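Local coordinates for protein putative peptidase (Parabacteroides merdae, PDB 4L8K) that is a putative serine peptidase of family S41 that probably hydrolyses peptide bonds, at residues L61-T69 / S78-D86; G246-S254 / V263-L271. All coordinates share one frame; numbering follows the deposited sequence.

Contact 1: L61-T69 / S78-D86; sequences LAEVKDGHT and SRYWAWYED. With MPD ((4S)-2-methyl-2,4-pentanediol), chain F; PO4 (phosphate ion), chain E.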
# COMPACT_ATOMS: atom_id res chain seq x y z
N LEU A 61 19.26 10.76 -3.20
CA LEU A 61 18.29 9.75 -2.76
C LEU A 61 17.44 9.29 -3.93
O LEU A 61 17.14 8.11 -4.02
CB LEU A 61 17.40 10.23 -1.60
CG LEU A 61 18.11 10.65 -0.30
CD1 LEU A 61 17.08 11.01 0.75
CD2 LEU A 61 19.02 9.53 0.26
N ALA A 62 17.12 10.20 -4.87
CA ALA A 62 16.31 9.85 -6.04
C ALA A 62 17.05 8.87 -6.99
O ALA A 62 16.42 8.29 -7.87
CB ALA A 62 15.88 11.11 -6.78
N GLU A 63 18.35 8.64 -6.78
CA GLU A 63 19.13 7.66 -7.56
C GLU A 63 18.57 6.23 -7.40
O GLU A 63 18.68 5.44 -8.33
CB GLU A 63 20.62 7.68 -7.17
CG GLU A 63 21.34 8.98 -7.53
CD GLU A 63 21.82 9.13 -8.97
OE1 GLU A 63 22.00 8.11 -9.66
OE2 GLU A 63 22.09 10.29 -9.37
N VAL A 64 17.97 5.92 -6.24
CA VAL A 64 17.38 4.59 -6.00
C VAL A 64 15.92 4.55 -6.50
O VAL A 64 15.29 3.51 -6.34
CB VAL A 64 17.51 4.05 -4.55
CG1 VAL A 64 18.98 3.89 -4.15
CG2 VAL A 64 16.75 4.90 -3.53
N LYS A 65 15.38 5.64 -7.09
CA LYS A 65 14.02 5.69 -7.68
C LYS A 65 12.98 5.01 -6.80
O LYS A 65 12.29 4.07 -7.23
CB LYS A 65 14.05 5.04 -9.08
CG LYS A 65 14.97 5.77 -10.05
CD LYS A 65 15.09 5.00 -11.34
CE LYS A 65 16.08 5.60 -12.31
NZ LYS A 65 15.69 6.96 -12.75
N ASP A 66 12.87 5.49 -5.54
CA ASP A 66 12.02 4.91 -4.53
C ASP A 66 11.00 5.93 -3.99
O ASP A 66 11.37 6.92 -3.34
CB ASP A 66 12.92 4.36 -3.40
CG ASP A 66 12.20 3.67 -2.28
OD1 ASP A 66 10.95 3.56 -2.35
OD2 ASP A 66 12.87 3.25 -1.32
N GLY A 67 9.71 5.61 -4.19
CA GLY A 67 8.60 6.45 -3.74
C GLY A 67 8.47 6.47 -2.24
O GLY A 67 7.78 7.32 -1.69
N HIS A 68 9.15 5.54 -1.56
CA HIS A 68 9.10 5.42 -0.10
C HIS A 68 10.27 6.11 0.58
O HIS A 68 10.28 6.15 1.79
CB HIS A 68 8.98 3.93 0.31
CG HIS A 68 7.64 3.39 -0.10
ND1 HIS A 68 6.50 3.66 0.65
CD2 HIS A 68 7.26 2.83 -1.27
CE1 HIS A 68 5.48 3.18 -0.06
NE2 HIS A 68 5.89 2.66 -1.21
N THR A 69 11.21 6.69 -0.18
CA THR A 69 12.38 7.38 0.35
C THR A 69 12.18 8.90 0.27
O THR A 69 11.79 9.41 -0.79
CB THR A 69 13.66 6.92 -0.38
OG1 THR A 69 13.91 5.56 -0.01
CG2 THR A 69 14.89 7.76 -0.04
N SER A 78 12.09 16.08 0.03
CA SER A 78 12.47 15.55 -1.27
C SER A 78 11.64 14.30 -1.53
O SER A 78 11.22 13.63 -0.59
CB SER A 78 13.97 15.25 -1.35
OG SER A 78 14.30 13.96 -0.86
N ARG A 79 11.36 14.02 -2.79
CA ARG A 79 10.55 12.85 -3.14
C ARG A 79 10.83 12.37 -4.56
O ARG A 79 11.31 13.13 -5.39
CB ARG A 79 9.04 13.19 -3.00
CG ARG A 79 8.57 14.41 -3.84
CD ARG A 79 8.38 15.65 -3.00
NE ARG A 79 7.72 16.71 -3.76
CZ ARG A 79 7.72 18.00 -3.42
NH1 ARG A 79 8.36 18.41 -2.34
NH2 ARG A 79 7.06 18.89 -4.16
N TYR A 80 10.56 11.09 -4.80
CA TYR A 80 10.60 10.50 -6.13
C TYR A 80 9.13 10.06 -6.33
O TYR A 80 8.78 8.90 -6.09
CB TYR A 80 11.65 9.38 -6.25
CG TYR A 80 11.66 8.74 -7.63
CD1 TYR A 80 12.44 9.26 -8.66
CD2 TYR A 80 10.87 7.62 -7.90
CE1 TYR A 80 12.44 8.67 -9.92
CE2 TYR A 80 10.88 7.01 -9.15
CZ TYR A 80 11.64 7.57 -10.17
OH TYR A 80 11.65 6.97 -11.41
N TRP A 81 8.25 11.01 -6.69
CA TRP A 81 6.84 10.68 -6.76
C TRP A 81 6.40 10.20 -8.11
O TRP A 81 5.26 9.75 -8.21
CB TRP A 81 5.94 11.76 -6.17
CG TRP A 81 5.97 11.71 -4.67
CD1 TRP A 81 6.48 10.70 -3.89
CD2 TRP A 81 5.51 12.71 -3.76
NE1 TRP A 81 6.36 11.02 -2.56
CE2 TRP A 81 5.76 12.25 -2.45
CE3 TRP A 81 4.94 13.99 -3.93
CZ2 TRP A 81 5.43 13.00 -1.31
CZ3 TRP A 81 4.61 14.73 -2.81
CH2 TRP A 81 4.87 14.25 -1.52
N ALA A 82 7.36 10.09 -9.08
CA ALA A 82 7.18 9.42 -10.37
C ALA A 82 6.80 7.95 -10.10
O ALA A 82 6.08 7.36 -10.87
CB ALA A 82 8.47 9.50 -11.19
N TRP A 83 7.18 7.41 -8.93
CA TRP A 83 6.82 6.07 -8.49
C TRP A 83 5.27 5.92 -8.48
O TRP A 83 4.76 4.85 -8.84
CB TRP A 83 7.40 5.82 -7.08
CG TRP A 83 6.98 4.57 -6.35
CD1 TRP A 83 5.82 4.39 -5.64
CD2 TRP A 83 7.82 3.45 -6.04
NE1 TRP A 83 5.85 3.18 -4.99
CE2 TRP A 83 7.05 2.56 -5.24
CE3 TRP A 83 9.14 3.08 -6.39
CZ2 TRP A 83 7.58 1.34 -4.76
CZ3 TRP A 83 9.63 1.85 -5.97
CH2 TRP A 83 8.86 1.00 -5.15
N TYR A 84 4.55 6.99 -8.07
CA TYR A 84 3.08 6.99 -8.01
C TYR A 84 2.45 7.59 -9.25
O TYR A 84 1.50 7.03 -9.77
CB TYR A 84 2.59 7.76 -6.78
CG TYR A 84 3.09 7.17 -5.48
CD1 TYR A 84 2.49 6.04 -4.93
CD2 TYR A 84 4.16 7.76 -4.79
CE1 TYR A 84 2.95 5.50 -3.73
CE2 TYR A 84 4.62 7.22 -3.58
CZ TYR A 84 4.03 6.07 -3.07
OH TYR A 84 4.47 5.52 -1.90
N GLU A 85 2.98 8.74 -9.70
CA GLU A 85 2.48 9.57 -10.79
C GLU A 85 2.66 8.95 -12.15
O GLU A 85 1.99 9.39 -13.08
CB GLU A 85 3.15 10.96 -10.76
CG GLU A 85 2.89 11.76 -9.49
CD GLU A 85 3.76 12.98 -9.22
OE1 GLU A 85 4.72 13.25 -9.99
OE2 GLU A 85 3.49 13.66 -8.21
N ASP A 86 3.54 7.94 -12.31
CA ASP A 86 3.72 7.27 -13.62
C ASP A 86 2.54 6.33 -13.91
O ASP A 86 2.44 5.81 -15.02
CB ASP A 86 5.04 6.50 -13.68
CG ASP A 86 6.28 7.37 -13.89
OD1 ASP A 86 6.12 8.62 -14.06
OD2 ASP A 86 7.39 6.84 -13.83
C1 MPD F . 6.56 7.06 2.22
C2 MPD F . 5.42 7.15 1.23
O2 MPD F . 5.94 6.75 -0.05
CM MPD F . 4.34 6.18 1.61
C3 MPD F . 4.86 8.59 1.15
C4 MPD F . 5.97 9.64 1.34
O4 MPD F . 6.90 9.68 0.25
C5 MPD F . 5.41 11.01 1.63
P PO4 E . 6.72 2.54 4.33
O1 PO4 E . 7.96 1.71 4.64
O2 PO4 E . 5.65 1.61 3.67
O3 PO4 E . 6.17 3.14 5.65
O4 PO4 E . 7.09 3.65 3.33
O HOH W 1 9.81 9.56 -2.56

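Contact 2: G246-S254 / V263-L271; sequences GGGSGLPFS and VRFSACPVL. With PO4 (phosphate ion), chain E.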
# COMPACT_ATOMS: atom_id res chain seq x y z
N GLY A 246 0.93 0.64 -4.60
CA GLY A 246 2.09 1.53 -4.48
C GLY A 246 3.23 0.96 -3.67
O GLY A 246 4.24 1.64 -3.45
N GLY A 247 3.07 -0.28 -3.20
CA GLY A 247 4.08 -0.99 -2.42
C GLY A 247 4.29 -0.48 -1.02
O GLY A 247 3.36 -0.00 -0.36
N GLY A 248 5.53 -0.59 -0.55
CA GLY A 248 5.86 -0.19 0.80
C GLY A 248 5.48 -1.27 1.80
O GLY A 248 4.91 -2.30 1.41
N SER A 249 5.75 -1.05 3.09
CA SER A 249 5.51 -2.06 4.10
C SER A 249 4.76 -1.58 5.34
O SER A 249 4.37 -2.42 6.15
CB SER A 249 6.85 -2.65 4.55
OG SER A 249 7.76 -1.63 4.94
N GLY A 250 4.63 -0.28 5.55
CA GLY A 250 3.99 0.21 6.77
C GLY A 250 4.92 0.15 7.98
O GLY A 250 4.50 0.43 9.10
N LEU A 251 6.19 -0.20 7.75
CA LEU A 251 7.23 -0.28 8.78
C LEU A 251 8.38 0.64 8.35
O LEU A 251 9.31 0.19 7.67
CB LEU A 251 7.71 -1.73 9.00
CG LEU A 251 6.65 -2.75 9.40
CD1 LEU A 251 6.94 -4.09 8.79
CD2 LEU A 251 6.56 -2.89 10.89
N PRO A 252 8.33 1.94 8.69
CA PRO A 252 9.41 2.85 8.24
C PRO A 252 10.66 2.90 9.13
O PRO A 252 10.61 2.65 10.34
CB PRO A 252 8.74 4.23 8.24
CG PRO A 252 7.66 4.12 9.29
CD PRO A 252 7.28 2.68 9.43
N PHE A 253 11.77 3.24 8.49
CA PHE A 253 13.05 3.58 9.09
C PHE A 253 13.17 5.08 9.00
O PHE A 253 12.78 5.69 8.01
CB PHE A 253 14.24 2.88 8.38
CG PHE A 253 15.61 3.32 8.85
CD1 PHE A 253 16.22 2.73 9.94
CD2 PHE A 253 16.26 4.40 8.24
CE1 PHE A 253 17.47 3.16 10.39
CE2 PHE A 253 17.51 4.84 8.69
CZ PHE A 253 18.10 4.22 9.77
N SER A 254 13.68 5.69 10.05
CA SER A 254 13.93 7.11 10.09
C SER A 254 15.17 7.38 10.91
O SER A 254 15.37 6.73 11.93
CB SER A 254 12.74 7.87 10.64
OG SER A 254 12.74 9.15 10.02
N VAL A 263 16.00 11.47 7.19
CA VAL A 263 15.83 10.61 6.02
C VAL A 263 14.93 9.44 6.45
O VAL A 263 15.10 8.91 7.53
CB VAL A 263 17.16 10.13 5.40
CG1 VAL A 263 18.04 9.37 6.40
CG2 VAL A 263 16.92 9.31 4.13
N ARG A 264 13.96 9.09 5.61
CA ARG A 264 13.06 7.97 5.87
C ARG A 264 12.96 7.09 4.63
O ARG A 264 13.14 7.59 3.50
CB ARG A 264 11.65 8.45 6.33
CG ARG A 264 10.84 9.24 5.29
CD ARG A 264 9.92 8.38 4.43
NE ARG A 264 8.75 7.87 5.16
CZ ARG A 264 8.19 6.67 4.97
NH1 ARG A 264 8.69 5.83 4.06
NH2 ARG A 264 7.12 6.31 5.67
N PHE A 265 12.69 5.79 4.87
CA PHE A 265 12.48 4.74 3.87
C PHE A 265 11.93 3.49 4.59
O PHE A 265 11.77 3.50 5.82
CB PHE A 265 13.78 4.44 3.08
CG PHE A 265 15.08 4.38 3.85
CD1 PHE A 265 15.51 3.20 4.43
CD2 PHE A 265 15.91 5.50 3.92
CE1 PHE A 265 16.76 3.12 5.06
CE2 PHE A 265 17.13 5.44 4.61
CZ PHE A 265 17.56 4.24 5.14
N SER A 266 11.60 2.42 3.83
CA SER A 266 11.09 1.18 4.43
C SER A 266 12.20 0.52 5.24
O SER A 266 13.34 0.41 4.76
CB SER A 266 10.57 0.25 3.36
OG SER A 266 9.53 0.91 2.67
N ALA A 267 11.89 0.15 6.49
CA ALA A 267 12.86 -0.43 7.41
C ALA A 267 13.10 -1.89 7.18
O ALA A 267 14.22 -2.38 7.45
CB ALA A 267 12.41 -0.23 8.85
N CYS A 268 12.07 -2.63 6.76
CA CYS A 268 12.18 -4.08 6.63
C CYS A 268 11.57 -4.62 5.33
O CYS A 268 10.42 -4.29 5.03
CB CYS A 268 11.52 -4.77 7.83
SG CYS A 268 11.82 -3.98 9.43
N PRO A 269 12.26 -5.54 4.61
CA PRO A 269 11.59 -6.19 3.47
C PRO A 269 10.44 -7.11 3.96
O PRO A 269 10.61 -7.88 4.91
CB PRO A 269 12.70 -7.02 2.81
CG PRO A 269 13.96 -6.62 3.47
CD PRO A 269 13.61 -6.09 4.82
N VAL A 270 9.27 -6.99 3.33
CA VAL A 270 8.11 -7.84 3.59
C VAL A 270 8.02 -8.77 2.39
O VAL A 270 8.08 -8.31 1.24
CB VAL A 270 6.80 -7.05 3.86
CG1 VAL A 270 5.57 -7.96 3.78
CG2 VAL A 270 6.85 -6.35 5.21
N LEU A 271 7.95 -10.09 2.65
CA LEU A 271 7.88 -11.09 1.61
C LEU A 271 6.53 -11.78 1.60
O LEU A 271 5.92 -11.97 2.66
CB LEU A 271 9.00 -12.15 1.75
CG LEU A 271 10.41 -11.65 2.10
CD1 LEU A 271 11.33 -12.79 2.40
CD2 LEU A 271 10.99 -10.79 1.00
P PO4 E . 6.72 2.54 4.33
O1 PO4 E . 7.96 1.71 4.64
O2 PO4 E . 5.65 1.61 3.67
O3 PO4 E . 6.17 3.14 5.65
O4 PO4 E . 7.09 3.65 3.33

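Contact 1: L61-T69 / S78-D86
Lys-65 lies over one face of the Tyr-80 ring and Ala-82 CB sits near the rim of the opposite face. The Lys-65 backbone does much of this: its CA sits over the ring centre, 3.6 Å from the centroid, as a CH-pi contact. CG of Tyr-80 is anti to the backbone N (chi1 178°), which turns the ring in under Lys-65. The Trp-83 indole is met on one face by Gly-67, whose N lies 3.2 Å above the plane. Gly-67 CA makes a CH-pi contact with the five-membered ring. At the indole edge, Lys-65 O is 3.4 Å from Trp-83 CE3. His-68 turns its edge to the Trp-83 face in an offset edge-to-face pair, planes at 89°. These contacts come from the loop between helix 50-61 and strand 70-72, which ends in a type I beta turn from Asp-66 to Thr-69. Asp-66 OD1 accepts from His-68 N at 2.8 Å, an Asx turn. One water accepts from Tyr-80 N (2.8 Å) and links it to this turn. Tyr-84 OH lies over a face of His-68, 3.1 Å from CE1, and donates to the pentanediol O2. At the His-68 edge, ND1 donates to phosphate O4 at 2.7 Å.

Contact 2: G246-S254 / V263-L271
Phe-253 and Phe-265 are a hydrogen-bonded pair in an antiparallel beta hairpin, strands 252-256 and 262-266. Here the packing is tight. Phe-253 N reaches Phe-265 O at 2.7 Å, nearly straight (173°), and Phe-253 O takes the return bond from Phe-265 N. Both rings project from the same side of the sheet. Their planes are near parallel but slid apart, so only a corner overlaps: Phe-253 CD2 sits 3.4 Å from Phe-265 CZ, over the Phe-265 face. Phe-265 CG lies between its backbone N and carbonyl carbon (chi1 42°), which swings the ring toward Phe-253. Helix 8-22 packs on both rings. Replacing Phe-265 with an alanine would probably open a gap beside Phe-253 CD2 and leave that ring freer to turn. Ala-267 CB fills in against Phe-253 CB, 3.6 Å away. Beyond the paired strands, Leu-251 CD1 meets Val-270 CG2 at 4.2 Å. The face bearing Ser-254 and Arg-264 is looser and more solvent-exposed. Ser-254 OG makes a weak bond to Val-263 O. Pro-252, exposed, lays CB over the Arg-264 guanidinium. That guanidinium grips the phosphate edge-on, NH1 to O4 at 2.8 Å, while NH2 bonds O3 weakly. Ser-249 N and Gly-250 N (2.9 Å) both donate to phosphate O2. Backbone N-H groups and an arginine converging on the phosphate, probably a crystallisation ion, are consistent with a pocket that favours an anionic group.

Contact 1 and contact 2 have centres about 13 Å apart and touch directly. Trp-83 NE1 probably bonds Gly-246 O at 2.7 Å, and His-68 NE2 is bonded to the same carbonyl. Farther along, Arg-264 NH1 probably bonds His-68 O at 2.8 Å. Thr-69 OG1 packs on Phe-265 CB at 3.3 Å. The phosphate, probably from the crystallisation liquor, sits between the contacts. Residues 61-69 supply a histidine, residues 246-254 and 263-271 supply backbone N-H groups and an arginine, and Ser-223 adds a hydroxyl from outside both contacts. His-68 and Ser-223 meeting at one anion, with Glu-279 bonded to Ser-266 OG, would be consistent with a tricorn-like S41 active site.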